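Long-range contacts in chitinase (Chromobacterium violaceum, PDB 4TXG), which probably hydrolyses the glycosidic bonds of chitin, as a family 18 glycoside hydrolase that also carries a carbohydrate-binding module: residues A[189-194]-A[248-253]; A[370-375]-A[392-397]; A[462-467]-A[601-606]. All blocks are in the same frame, centred on the assembly; numbering follows the deposited sequence.

Contact 1: A[189-194]-A[248-253]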
ATOM      1  N   ALA A 189     -10.881   8.083  -4.918  1.00  7.38           N
ATOM      2  CA  ALA A 189     -10.100   7.676  -6.093  1.00  7.06           C
ATOM      3  C   ALA A 189     -10.759   8.138  -7.389  1.00  9.89           C
ATOM      4  O   ALA A 189     -11.922   7.805  -7.613  1.00  9.16           O
ATOM      5  CB  ALA A 189      -9.947   6.144  -6.099  1.00  7.03           C
ATOM      6  N   PHE A 190     -10.074   8.880  -8.268  1.00 10.22           N
ATOM      7  CA  PHE A 190      -8.690   9.354  -8.137  1.00  6.68           C
ATOM      8  C   PHE A 190      -8.548  10.803  -8.569  1.00 10.27           C
ATOM      9  O   PHE A 190      -9.206  11.238  -9.521  1.00  9.45           O
ATOM     10  CB  PHE A 190      -7.730   8.555  -9.027  1.00  7.09           C
ATOM     11  CG  PHE A 190      -7.369   7.205  -8.503  1.00  7.18           C
ATOM     12  CD1 PHE A 190      -6.567   7.079  -7.383  1.00  8.43           C
ATOM     13  CD2 PHE A 190      -7.785   6.065  -9.168  1.00  8.09           C
ATOM     14  CE1 PHE A 190      -6.215   5.824  -6.919  1.00  8.49           C
ATOM     15  CE2 PHE A 190      -7.440   4.809  -8.710  1.00  8.89           C
ATOM     16  CZ  PHE A 190      -6.652   4.698  -7.584  1.00 10.70           C
ATOM     17  N   ALA A 191      -7.645  11.531  -7.916  1.00  8.51           N
ATOM     18  CA  ALA A 191      -7.074  12.728  -8.521  1.00  9.45           C
ATOM     19  C   ALA A 191      -5.877  12.314  -9.387  1.00  9.66           C
ATOM     20  O   ALA A 191      -5.393  11.184  -9.296  1.00  7.98           O
ATOM     21  CB  ALA A 191      -6.651  13.741  -7.456  1.00  6.13           C
ATOM     22  N   HIS A 192      -5.411  13.223 -10.235  1.00  8.58           N
ATOM     23  CA  HIS A 192      -4.231  12.958 -11.045  1.00  8.73           C
ATOM     24  C   HIS A 192      -3.316  14.170 -10.999  1.00 10.12           C
ATOM     25  O   HIS A 192      -3.675  15.204 -10.442  1.00  8.14           O
ATOM     26  CB  HIS A 192      -4.614  12.637 -12.492  1.00  8.38           C
ATOM     27  CG  HIS A 192      -5.327  13.754 -13.188  1.00 10.67           C
ATOM     28  ND1 HIS A 192      -6.700  13.863 -13.207  1.00 12.50           N
ATOM     29  CD2 HIS A 192      -4.853  14.809 -13.899  1.00 10.05           C
ATOM     30  CE1 HIS A 192      -7.046  14.944 -13.890  1.00 13.25           C
ATOM     31  NE2 HIS A 192      -5.943  15.528 -14.326  1.00 13.16           N
ATOM     32  N   VAL A 193      -2.126  14.017 -11.566  1.00  9.62           N
ATOM     33  CA  VAL A 193      -1.193  15.120 -11.736  1.00  8.08           C
ATOM     34  C   VAL A 193      -1.416  15.722 -13.113  1.00 12.67           C
ATOM     35  O   VAL A 193      -1.245  15.031 -14.122  1.00 13.67           O
ATOM     36  CB  VAL A 193       0.258  14.644 -11.601  1.00  8.39           C
ATOM     37  CG1 VAL A 193       1.229  15.811 -11.828  1.00 10.21           C
ATOM     38  CG2 VAL A 193       0.463  14.007 -10.240  1.00  9.94           C
ATOM     39  N   ASP A 194      -1.820  16.986 -13.181  1.00  9.85           N
ATOM     40  CA  ASP A 194      -2.199  17.523 -14.481  1.00 11.72           C
ATOM     41  C   ASP A 194      -0.982  18.094 -15.218  1.00 14.66           C
ATOM     42  O   ASP A 194       0.148  17.972 -14.752  1.00 13.77           O
ATOM     43  CB  ASP A 194      -3.342  18.560 -14.365  1.00 13.55           C
ATOM     44  CG  ASP A 194      -2.934  19.885 -13.721  1.00 15.38           C
ATOM     45  OD1 ASP A 194      -1.738  20.226 -13.622  1.00 13.19           O
ATOM     46  OD2 ASP A 194      -3.861  20.630 -13.335  1.00 17.64           O
ATOM     47  N   THR A 248     -11.293  12.011   5.552  1.00  9.08           N
ATOM     48  CA  THR A 248     -11.257  11.807   4.104  1.00  9.36           C
ATOM     49  C   THR A 248      -9.908  12.232   3.533  1.00  8.55           C
ATOM     50  O   THR A 248      -9.323  13.238   3.950  1.00  9.33           O
ATOM     51  CB  THR A 248     -12.391  12.563   3.374  1.00  8.20           C
ATOM     52  OG1 THR A 248     -12.340  13.962   3.691  1.00  9.82           O
ATOM     53  CG2 THR A 248     -13.742  11.994   3.783  1.00  8.91           C
ATOM     54  N   LEU A 249      -9.401  11.435   2.595  1.00  6.99           N
ATOM     55  CA  LEU A 249      -8.142  11.739   1.935  1.00  6.70           C
ATOM     56  C   LEU A 249      -8.328  11.664   0.426  1.00  7.96           C
ATOM     57  O   LEU A 249      -9.107  10.848  -0.071  1.00  8.94           O
ATOM     58  CB  LEU A 249      -7.030  10.774   2.378  1.00  7.59           C
ATOM     59  CG  LEU A 249      -6.614  10.893   3.855  1.00 10.15           C
ATOM     60  CD1 LEU A 249      -7.412   9.924   4.715  1.00 15.43           C
ATOM     61  CD2 LEU A 249      -5.124  10.660   4.024  1.00 11.85           C
ATOM     62  N   ILE A 250      -7.625  12.526  -0.295  1.00  8.55           N
ATOM     63  CA  ILE A 250      -7.668  12.485  -1.752  1.00  9.03           C
ATOM     64  C   ILE A 250      -6.534  11.584  -2.265  1.00 10.33           C
ATOM     65  O   ILE A 250      -5.353  11.817  -1.974  1.00  8.93           O
ATOM     66  CB  ILE A 250      -7.599  13.923  -2.355  1.00  7.49           C
ATOM     67  CG1 ILE A 250      -7.649  13.874  -3.888  1.00  7.04           C
ATOM     68  CG2 ILE A 250      -6.374  14.714  -1.835  1.00  8.01           C
ATOM     69  CD1 ILE A 250      -8.955  13.262  -4.447  1.00  7.22           C
ATOM     70  N   SER A 251      -6.896  10.523  -2.987  1.00  6.56           N
ATOM     71  CA  SER A 251      -5.879   9.641  -3.556  1.00  5.92           C
ATOM     72  C   SER A 251      -5.480  10.128  -4.941  1.00  8.99           C
ATOM     73  O   SER A 251      -6.332  10.471  -5.758  1.00 10.82           O
ATOM     74  CB  SER A 251      -6.365   8.197  -3.632  1.00 12.12           C
ATOM     75  OG  SER A 251      -6.714   7.726  -2.353  1.00 19.97           O
ATOM     76  N   VAL A 252      -4.178  10.145  -5.195  1.00  5.70           N
ATOM     77  CA  VAL A 252      -3.654  10.696  -6.434  1.00  5.68           C
ATOM     78  C   VAL A 252      -2.885   9.616  -7.192  1.00  7.63           C
ATOM     79  O   VAL A 252      -1.966   9.014  -6.645  1.00  7.70           O
ATOM     80  CB  VAL A 252      -2.719  11.894  -6.168  1.00  7.09           C
ATOM     81  CG1 VAL A 252      -2.343  12.590  -7.491  1.00  6.79           C
ATOM     82  CG2 VAL A 252      -3.366  12.871  -5.188  1.00 11.86           C
ATOM     83  N   GLY A 253      -3.276   9.361  -8.439  1.00  8.42           N
ATOM     84  CA  GLY A 253      -2.573   8.388  -9.262  1.00  7.46           C
ATOM     85  C   GLY A 253      -3.388   7.144  -9.584  1.00  8.64           C
ATOM     86  O   GLY A 253      -4.415   7.212 -10.265  1.00 11.94           O
TER
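The methyl group of Ala-191 packs against Ile-250 and Val-252 at a seam of the (beta/alpha)8 TIM barrel, where strands 185-193 and 247-253 run side by side in parallel. Ile-250 sets its CG1 anti to the backbone N (chi1 -180°), which brings that atom to 3.7 Å from Ala-191 CB; the CD1 methyl folds against the same carbon. Val-252 adds CG2 at 4.1 Å from Ala-191 CB, while its other branch, CG1, meets Val-193 CG2 crosswise. Helix 287-304 covers this outer face, with Phe-293 against both valines.

Phe-190, which follows a cis peptide bond, lies on the barrel interior. Gly-253 O stands over one face of its ring, toward the rim and 3.4 Å from Phe-190 CG; Ala-189 CB covers the centre of the opposite face, and Ser-251 O meets the edge in plane. Ser-251, Val-252 and Gly-253 begin a sequence that fits the SxGG motif of family 18, and Ser-251 OG bonds to Asp-310 on the next strand. Gly-253 adopts backbone angles (113/-116°) that suit a residue lacking a CB.

The strands are joined by two backbone bonds round Ala-191. Its N donates to Ser-251 O over 2.7 Å, and Ala-191 O receives Gly-253 N at 2.9 Å. That same oxygen also takes a CA-H...O contact, 3.4 Å from Val-252 CA.

Contact 2: A[370-375]-A[392-397]. With CS (cesium ion), chain D.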
ATOM      1  N   VAL A 370       1.140   1.608  -1.299  1.00  5.39           N
ATOM      2  CA  VAL A 370       2.497   1.126  -1.531  1.00  6.32           C
ATOM      3  C   VAL A 370       2.455  -0.343  -1.959  1.00  5.28           C
ATOM      4  O   VAL A 370       1.548  -1.081  -1.569  1.00  7.40           O
ATOM      5  CB  VAL A 370       3.380   1.305  -0.263  1.00  6.26           C
ATOM      6  CG1 VAL A 370       3.526   2.782   0.094  1.00  9.43           C
ATOM      7  CG2 VAL A 370       2.806   0.531   0.926  1.00  6.55           C
ATOM      8  N   PRO A 371       3.418  -0.765  -2.790  1.00  5.96           N
ATOM      9  CA  PRO A 371       3.324  -2.115  -3.351  1.00  5.80           C
ATOM     10  C   PRO A 371       3.609  -3.221  -2.330  1.00  8.07           C
ATOM     11  O   PRO A 371       4.414  -3.043  -1.413  1.00  9.02           O
ATOM     12  CB  PRO A 371       4.382  -2.107  -4.469  1.00  8.25           C
ATOM     13  CG  PRO A 371       5.364  -1.048  -4.056  1.00  8.75           C
ATOM     14  CD  PRO A 371       4.535   0.010  -3.363  1.00  7.60           C
ATOM     15  N   ALA A 372       2.930  -4.354  -2.484  1.00  6.93           N
ATOM     16  CA  ALA A 372       3.253  -5.539  -1.682  1.00  6.87           C
ATOM     17  C   ALA A 372       4.293  -6.410  -2.387  1.00  9.12           C
ATOM     18  O   ALA A 372       4.958  -7.238  -1.757  1.00 10.23           O
ATOM     19  CB  ALA A 372       1.986  -6.363  -1.396  1.00  6.38           C
ATOM     20  N   SER A 373       4.438  -6.206  -3.695  1.00  9.36           N
ATOM     21  CA  SER A 373       5.305  -7.039  -4.545  1.00 10.84           C
ATOM     22  C   SER A 373       6.799  -6.951  -4.225  1.00 10.99           C
ATOM     23  O   SER A 373       7.398  -5.883  -4.321  1.00  7.92           O
ATOM     24  CB  SER A 373       5.108  -6.662  -6.014  1.00 11.69           C
ATOM     25  OG  SER A 373       6.081  -7.289  -6.817  1.00 13.20           O
ATOM     26  N   GLY A 374       7.402  -8.086  -3.886  1.00 10.73           N
ATOM     27  CA  GLY A 374       8.831  -8.134  -3.652  1.00 10.43           C
ATOM     28  C   GLY A 374       9.626  -7.795  -4.901  1.00 12.24           C
ATOM     29  O   GLY A 374      10.759  -7.318  -4.810  1.00 13.66           O
ATOM     30  N   TYR A 375       9.036  -8.039  -6.070  1.00  7.71           N
ATOM     31  CA  TYR A 375       9.681  -7.665  -7.323  1.00  7.38           C
ATOM     32  C   TYR A 375       9.785  -6.140  -7.450  1.00  8.35           C
ATOM     33  O   TYR A 375      10.872  -5.603  -7.674  1.00  7.84           O
ATOM     34  CB  TYR A 375       8.913  -8.254  -8.510  1.00  9.59           C
ATOM     35  CG  TYR A 375       9.122  -7.525  -9.826  1.00 14.36           C
ATOM     36  CD1 TYR A 375      10.260  -7.736 -10.598  1.00 17.87           C
ATOM     37  CD2 TYR A 375       8.161  -6.631 -10.302  1.00 17.52           C
ATOM     38  CE1 TYR A 375      10.437  -7.074 -11.809  1.00 16.80           C
ATOM     39  CE2 TYR A 375       8.331  -5.961 -11.502  1.00 20.30           C
ATOM     40  CZ  TYR A 375       9.471  -6.188 -12.252  1.00 20.40           C
ATOM     41  OH  TYR A 375       9.637  -5.525 -13.444  1.00 20.16           O
ATOM     42  N   VAL A 392       1.059   3.887   5.797  1.00  5.95           N
ATOM     43  CA  VAL A 392       0.973   3.333   4.452  1.00  5.76           C
ATOM     44  C   VAL A 392      -0.219   2.401   4.347  1.00  6.31           C
ATOM     45  O   VAL A 392      -0.629   1.804   5.327  1.00  8.48           O
ATOM     46  CB  VAL A 392       2.254   2.564   4.040  1.00  5.62           C
ATOM     47  CG1 VAL A 392       3.437   3.527   3.966  1.00  9.32           C
ATOM     48  CG2 VAL A 392       2.555   1.409   4.990  1.00  5.66           C
ATOM     49  N   ASN A 393      -0.772   2.316   3.141  1.00  5.68           N
ATOM     50  CA  ASN A 393      -1.802   1.346   2.802  1.00  7.07           C
ATOM     51  C   ASN A 393      -1.173   0.352   1.858  1.00  5.52           C
ATOM     52  O   ASN A 393      -0.926   0.674   0.692  1.00  7.01           O
ATOM     53  CB  ASN A 393      -3.000   2.034   2.148  1.00  9.01           C
ATOM     54  CG  ASN A 393      -3.654   3.041   3.069  1.00 10.26           C
ATOM     55  OD1 ASN A 393      -3.882   2.751   4.240  1.00 12.95           O
ATOM     56  ND2 ASN A 393      -3.917   4.234   2.560  1.00 14.84           N
ATOM     57  N   VAL A 394      -0.885  -0.844   2.358  1.00  5.48           N
ATOM     58  CA  VAL A 394      -0.119  -1.800   1.566  1.00  5.36           C
ATOM     59  C   VAL A 394      -1.054  -2.521   0.601  1.00  8.30           C
ATOM     60  O   VAL A 394      -2.063  -3.085   1.023  1.00  7.52           O
ATOM     61  CB  VAL A 394       0.609  -2.831   2.455  1.00  7.97           C
ATOM     62  CG1 VAL A 394       1.368  -3.827   1.569  1.00  8.17           C
ATOM     63  CG2 VAL A 394       1.555  -2.121   3.443  1.00  7.78           C
ATOM     64  N   MET A 395      -0.728  -2.492  -0.689  1.00  7.99           N
ATOM     65  CA  MET A 395      -1.596  -3.082  -1.706  1.00  5.37           C
ATOM     66  C   MET A 395      -1.312  -4.577  -1.808  1.00  8.21           C
ATOM     67  O   MET A 395      -0.768  -5.079  -2.804  1.00  8.18           O
ATOM     68  CB  MET A 395      -1.419  -2.363  -3.048  1.00  8.05           C
ATOM     69  CG  MET A 395      -1.980  -0.939  -2.991  1.00  9.46           C
ATOM     70  SD  MET A 395      -1.826  -0.007  -4.537  1.00 16.32           S
ATOM     71  CE  MET A 395      -0.045   0.021  -4.681  1.00  7.09           C
ATOM     72  N   SER A 396      -1.672  -5.268  -0.731  1.00  7.69           N
ATOM     73  CA  SER A 396      -1.518  -6.713  -0.613  1.00  7.31           C
ATOM     74  C   SER A 396      -2.688  -7.424  -1.291  1.00  9.77           C
ATOM     75  O   SER A 396      -3.419  -8.205  -0.683  1.00 14.03           O
ATOM     76  CB  SER A 396      -1.400  -7.115   0.862  1.00  6.32           C
ATOM     77  OG  SER A 396      -2.259  -6.338   1.685  1.00  8.38           O
ATOM     78  N   TYR A 397      -2.856  -7.109  -2.566  1.00  8.81           N
ATOM     79  CA  TYR A 397      -3.817  -7.769  -3.427  1.00 11.03           C
ATOM     80  C   TYR A 397      -3.271  -7.615  -4.838  1.00 11.92           C
ATOM     81  O   TYR A 397      -2.229  -6.981  -5.027  1.00 10.20           O
ATOM     82  CB  TYR A 397      -5.225  -7.176  -3.279  1.00  8.40           C
ATOM     83  CG  TYR A 397      -5.309  -5.648  -3.229  1.00 11.61           C
ATOM     84  CD1 TYR A 397      -4.940  -4.866  -4.321  1.00 13.48           C
ATOM     85  CD2 TYR A 397      -5.782  -5.000  -2.096  1.00 11.71           C
ATOM     86  CE1 TYR A 397      -5.026  -3.473  -4.272  1.00 13.42           C
ATOM     87  CE2 TYR A 397      -5.880  -3.613  -2.045  1.00 15.80           C
ATOM     88  CZ  TYR A 397      -5.502  -2.859  -3.139  1.00 13.44           C
ATOM     89  OH  TYR A 397      -5.593  -1.484  -3.088  1.00 14.61           O
TER
HETATM   90 CS    CS D 803      -2.967  -1.157  -7.702  1.00 55.60          CS
HETATM   91  O   HOH W   1      -5.632  -0.323  -5.698  1.00 27.16           O
HETATM   92  O   HOH W   2      -5.264  -1.449 -10.195  1.00 33.82           O
HETATM   93  O   HOH W   3      -0.992  -2.142  -9.888  1.00 29.07           O
HETATM   94  O   HOH W   4      -4.636   1.525  -6.734  1.00 18.72           O
HETATM   95  O   HOH W   5      -3.467  -3.798  -7.954  1.00 42.96           O
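Strands 365-371 and 391-395 pair in parallel through Val-370, whose N donates to Asn-393 O at 3.0 Å and whose O accepts from Met-395 N at 2.8 Å, the latter almost straight at 172°. Together with the short helix 374-377 they form a beta-alpha-beta unit of the TIM barrel. Past this bridge the second strand turns away through two consecutive inverse gamma turns, centred on Met-395 and Ser-396.

On the face of Val-370 and Val-394 the contact is largely aliphatic. With CG1 anti to the carbonyl carbon (chi1 -63°), Val-370 CG2 falls between the backbone N and the carbonyl carbon and packs against Val-392 CB at 3.8 Å; it also touches CG2 of Val-394, so one methyl spans two residues of the neighbouring strand. Ala-372 continues the seam: its CB sits over the turn, 3.3 Å from Met-395 O, and meets the CG1 branch of Val-394. Tyr-448 of helix 441-448 lies against Val-370 and Val-394, and Ala-444 of that helix against Ala-372.

Met-395 points to the other face, into the barrel. Its chain is extended as far as SD and then bends at chi3 (-62°), bringing CE back beside the Val-370 carbonyl and presenting the sulfur to a bound cesium ion. Five waters and Glu-314 also coordinate this ion. One of those waters is shared with Tyr-397, whose ring has Met-395 CA over one face near the rim and whose OH lies 2.9 Å from water 1.

Contact 3: A[462-467]-A[601-606]. With CS (cesium ion), chain M.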
ATOM      1  N   PRO A 462      -8.916  -7.173  -0.997  1.00  7.49           N
ATOM      2  CA  PRO A 462      -9.772  -6.859  -2.144  1.00  8.90           C
ATOM      3  C   PRO A 462     -11.242  -7.174  -1.899  1.00  9.04           C
ATOM      4  O   PRO A 462     -11.545  -8.191  -1.280  1.00  8.44           O
ATOM      5  CB  PRO A 462      -9.220  -7.775  -3.237  1.00  8.44           C
ATOM      6  CG  PRO A 462      -8.829  -9.013  -2.469  1.00  7.18           C
ATOM      7  CD  PRO A 462      -8.302  -8.512  -1.133  1.00  7.86           C
ATOM      8  N   TYR A 463     -12.136  -6.313  -2.379  1.00  7.80           N
ATOM      9  CA  TYR A 463     -13.562  -6.630  -2.380  1.00  7.79           C
ATOM     10  C   TYR A 463     -13.997  -6.981  -3.804  1.00  7.60           C
ATOM     11  O   TYR A 463     -15.139  -6.748  -4.206  1.00  9.37           O
ATOM     12  CB  TYR A 463     -14.396  -5.459  -1.842  1.00  7.03           C
ATOM     13  CG  TYR A 463     -14.373  -5.247  -0.334  1.00  9.64           C
ATOM     14  CD1 TYR A 463     -13.589  -6.039   0.510  1.00  8.71           C
ATOM     15  CD2 TYR A 463     -15.165  -4.256   0.243  1.00  9.21           C
ATOM     16  CE1 TYR A 463     -13.590  -5.823   1.895  1.00  9.91           C
ATOM     17  CE2 TYR A 463     -15.185  -4.043   1.617  1.00  9.54           C
ATOM     18  CZ  TYR A 463     -14.398  -4.817   2.433  1.00 10.42           C
ATOM     19  OH  TYR A 463     -14.425  -4.582   3.795  1.00 10.32           O
ATOM     20  N   TYR A 464     -13.076  -7.557  -4.565  1.00  8.81           N
ATOM     21  CA  TYR A 464     -13.325  -7.883  -5.964  1.00  8.06           C
ATOM     22  C   TYR A 464     -12.560  -9.162  -6.288  1.00  9.34           C
ATOM     23  O   TYR A 464     -11.708  -9.591  -5.519  1.00  9.38           O
ATOM     24  CB  TYR A 464     -12.876  -6.749  -6.892  1.00  8.63           C
ATOM     25  CG  TYR A 464     -11.383  -6.520  -6.802  1.00  9.70           C
ATOM     26  CD1 TYR A 464     -10.857  -5.660  -5.846  1.00  8.81           C
ATOM     27  CD2 TYR A 464     -10.492  -7.208  -7.629  1.00  8.93           C
ATOM     28  CE1 TYR A 464      -9.501  -5.466  -5.731  1.00  7.23           C
ATOM     29  CE2 TYR A 464      -9.121  -7.016  -7.517  1.00  9.98           C
ATOM     30  CZ  TYR A 464      -8.636  -6.148  -6.561  1.00 13.02           C
ATOM     31  OH  TYR A 464      -7.277  -5.947  -6.432  1.00 14.44           O
ATOM     32  N   THR A 465     -12.862  -9.747  -7.436  1.00  7.42           N
ATOM     33  CA  THR A 465     -12.196 -10.961  -7.888  1.00  7.26           C
ATOM     34  C   THR A 465     -11.222 -10.700  -9.029  1.00  6.92           C
ATOM     35  O   THR A 465     -11.295  -9.668  -9.706  1.00  8.47           O
ATOM     36  CB  THR A 465     -13.217 -12.001  -8.398  1.00  9.12           C
ATOM     37  OG1 THR A 465     -13.807 -11.508  -9.607  1.00  9.80           O
ATOM     38  CG2 THR A 465     -14.310 -12.234  -7.368  1.00 10.71           C
ATOM     39  N   ARG A 466     -10.314 -11.650  -9.229  1.00  6.90           N
ATOM     40  CA  ARG A 466      -9.600 -11.808 -10.497  1.00  8.36           C
ATOM     41  C   ARG A 466      -9.808 -13.258 -10.897  1.00  8.99           C
ATOM     42  O   ARG A 466     -10.063 -14.109 -10.044  1.00  9.03           O
ATOM     43  CB  ARG A 466      -8.106 -11.503 -10.378  1.00  8.49           C
ATOM     44  CG  ARG A 466      -7.744 -10.104  -9.907  1.00 10.05           C
ATOM     45  CD  ARG A 466      -8.158  -9.014 -10.878  1.00 15.30           C
ATOM     46  NE  ARG A 466      -7.391  -7.800 -10.610  1.00 17.66           N
ATOM     47  CZ  ARG A 466      -7.656  -6.619 -11.152  1.00 26.15           C
ATOM     48  NH1 ARG A 466      -8.678  -6.488 -11.991  1.00 26.11           N
ATOM     49  NH2 ARG A 466      -6.898  -5.573 -10.850  1.00 22.42           N
ATOM     50  N   GLY A 467      -9.703 -13.564 -12.180  1.00  8.43           N
ATOM     51  CA  GLY A 467      -9.986 -14.927 -12.585  1.00  8.04           C
ATOM     52  C   GLY A 467      -9.504 -15.293 -13.974  1.00  9.05           C
ATOM     53  O   GLY A 467      -9.293 -14.419 -14.819  1.00  9.54           O
ATOM     54  N   MET A 601      -7.085  -1.804   4.909  1.00  5.75           N
ATOM     55  CA  MET A 601      -7.555  -0.965   3.822  1.00  6.44           C
ATOM     56  C   MET A 601      -8.269  -1.901   2.842  1.00  7.20           C
ATOM     57  O   MET A 601      -7.928  -3.071   2.770  1.00  7.36           O
ATOM     58  CB  MET A 601      -6.372  -0.223   3.177  1.00  7.78           C
ATOM     59  CG  MET A 601      -6.663   0.479   1.860  1.00 11.88           C
ATOM     60  SD  MET A 601      -6.490  -0.681   0.476  1.00 10.67           S
ATOM     61  CE  MET A 601      -4.698  -0.732   0.296  1.00  7.71           C
ATOM     62  N   PHE A 602      -9.273  -1.420   2.116  1.00  6.36           N
ATOM     63  CA  PHE A 602      -9.857  -2.270   1.082  1.00  5.66           C
ATOM     64  C   PHE A 602     -10.206  -1.485  -0.176  1.00  7.92           C
ATOM     65  O   PHE A 602     -10.571  -0.307  -0.119  1.00  8.45           O
ATOM     66  CB  PHE A 602     -11.095  -3.020   1.624  1.00  7.70           C
ATOM     67  CG  PHE A 602     -12.095  -2.142   2.310  1.00 10.58           C
ATOM     68  CD1 PHE A 602     -13.111  -1.544   1.589  1.00 14.70           C
ATOM     69  CD2 PHE A 602     -12.029  -1.923   3.674  1.00 15.57           C
ATOM     70  CE1 PHE A 602     -14.045  -0.739   2.216  1.00 19.31           C
ATOM     71  CE2 PHE A 602     -12.965  -1.113   4.306  1.00 17.71           C
ATOM     72  CZ  PHE A 602     -13.970  -0.522   3.572  1.00 18.85           C
ATOM     73  N   TRP A 603     -10.022  -2.151  -1.315  1.00  6.63           N
ATOM     74  CA  TRP A 603     -10.468  -1.670  -2.611  1.00  9.03           C
ATOM     75  C   TRP A 603     -11.550  -2.630  -3.087  1.00  6.52           C
ATOM     76  O   TRP A 603     -11.256  -3.818  -3.202  1.00  7.53           O
ATOM     77  CB  TRP A 603      -9.305  -1.665  -3.612  1.00  8.25           C
ATOM     78  CG  TRP A 603      -9.719  -1.181  -4.953  1.00 10.25           C
ATOM     79  CD1 TRP A 603     -10.410  -1.880  -5.905  1.00 13.28           C
ATOM     80  CD2 TRP A 603      -9.513   0.126  -5.483  1.00 10.52           C
ATOM     81  NE1 TRP A 603     -10.647  -1.081  -6.999  1.00 10.25           N
ATOM     82  CE2 TRP A 603     -10.093   0.152  -6.771  1.00  9.97           C
ATOM     83  CE3 TRP A 603      -8.882   1.283  -4.999  1.00 11.98           C
ATOM     84  CZ2 TRP A 603     -10.065   1.290  -7.580  1.00 11.05           C
ATOM     85  CZ3 TRP A 603      -8.852   2.403  -5.804  1.00 10.22           C
ATOM     86  CH2 TRP A 603      -9.440   2.402  -7.079  1.00 10.21           C
ATOM     87  N   GLU A 604     -12.779  -2.188  -3.356  1.00  8.88           N
ATOM     88  CA  GLU A 604     -13.291  -0.834  -3.159  1.00  7.70           C
ATOM     89  C   GLU A 604     -14.641  -0.961  -2.458  1.00  8.84           C
ATOM     90  O   GLU A 604     -15.218  -2.049  -2.414  1.00  8.50           O
ATOM     91  CB  GLU A 604     -13.467  -0.107  -4.499  1.00  7.93           C
ATOM     92  CG  GLU A 604     -14.343  -0.919  -5.464  1.00 12.29           C
ATOM     93  CD  GLU A 604     -14.706  -0.187  -6.740  1.00 12.76           C
ATOM     94  OE1 GLU A 604     -14.170  -0.558  -7.815  1.00  9.78           O
ATOM     95  OE2 GLU A 604     -15.539   0.740  -6.675  1.00 12.82           O
ATOM     96  N   LEU A 605     -15.158   0.145  -1.934  1.00  7.36           N
ATOM     97  CA  LEU A 605     -16.403   0.117  -1.168  1.00  7.97           C
ATOM     98  C   LEU A 605     -17.563  -0.530  -1.938  1.00  8.38           C
ATOM     99  O   LEU A 605     -18.337  -1.310  -1.376  1.00 10.06           O
ATOM    100  CB  LEU A 605     -16.774   1.535  -0.737  1.00  7.88           C
ATOM    101  CG  LEU A 605     -15.964   2.036   0.465  1.00 12.66           C
ATOM    102  CD1 LEU A 605     -15.926   3.563   0.507  1.00 13.03           C
ATOM    103  CD2 LEU A 605     -16.575   1.491   1.750  1.00 14.50           C
ATOM    104  N   ALA A 606     -17.661  -0.242  -3.231  1.00  8.06           N
ATOM    105  CA  ALA A 606     -18.795  -0.722  -4.027  1.00  8.63           C
ATOM    106  C   ALA A 606     -18.808  -2.239  -4.233  1.00 10.25           C
ATOM    107  O   ALA A 606     -19.809  -2.796  -4.691  1.00 11.60           O
ATOM    108  CB  ALA A 606     -18.818  -0.026  -5.373  1.00 10.24           C
TER
HETATM  109 CS    CS M 812      -6.972  -2.980  -7.133  1.00135.28          CS
HETATM  110  O   HOH W   1      -5.632  -0.323  -5.698  1.00 27.16           O
HETATM  111  O   HOH W   6      -7.792  -2.049  -9.854  1.00 60.23           O
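Tyr-463 and Phe-602 form an offset stack, with centroids 4.4 Å apart and planes only 13° from parallel. The overlap is tight at one side, Tyr-463 CE2 coming within 3.2 Å of Phe-602 CD1, and the phenol OH lies over the centre of the phenylalanine ring. Phe-602 CB adds a CH-pi contact over the tyrosine face. The Tyr-464 and Trp-603 rings touch obliquely, CE1 to CD1.

Polar contacts converge on Trp-603 O. It accepts from Tyr-463 N at 2.8 Å, a nearly straight bond (173°) that joins the parallel strands 457-462 and 599-603 at their C-terminal ends. Pro-462 CA makes a CA-H...O contact with the same oxygen, which also meets the edge of the Tyr-464 ring in plane, 3.2 Å from its CD1. The Trp-603 to Glu-604 peptide bond is cis, and the Glu-604 carboxylate is held by Arg-164 and Thr-161. Arg-466 forms a salt bridge through NE with Asp-398.

Metal binding adds a third kind of contact. Tyr-464 OH binds a cesium ion at 3.1 Å, with two waters and Asp-398; the ion also lies over the indole face of Trp-603, toward the rim, without being ligated by it. Glu-604 CB backs the opposite face.

Helix 627-636 covers the stacked pair from outside, with Thr-629 bonded to Tyr-463 OH, whereas Trp-603 faces the barrel interior beside Tyr-159 and Thr-161 of strand 155-161.

All three contacts are buried and belong to the same barrel sheet, each joining a different pair of adjacent parallel strands. The centre of contact 2 lies about 5 Å from the centre of the chain, those of contacts 1 and 3 about 15 and 14 Å. Contacts 1 and 2 share a plan of two backbone bonds with small aliphatic side chains under an outer helix; contact 3 has one such bond and relies on aromatic rings instead. Inside the barrel they converge: Phe-190 CE2 packs 3.5 Å from Trp-603 CH2, Tyr-397 meets Tyr-464, and water 1 is a ligand of both cesium ions bound at contacts 2 and 3. Contacts 1 and 2 do not touch.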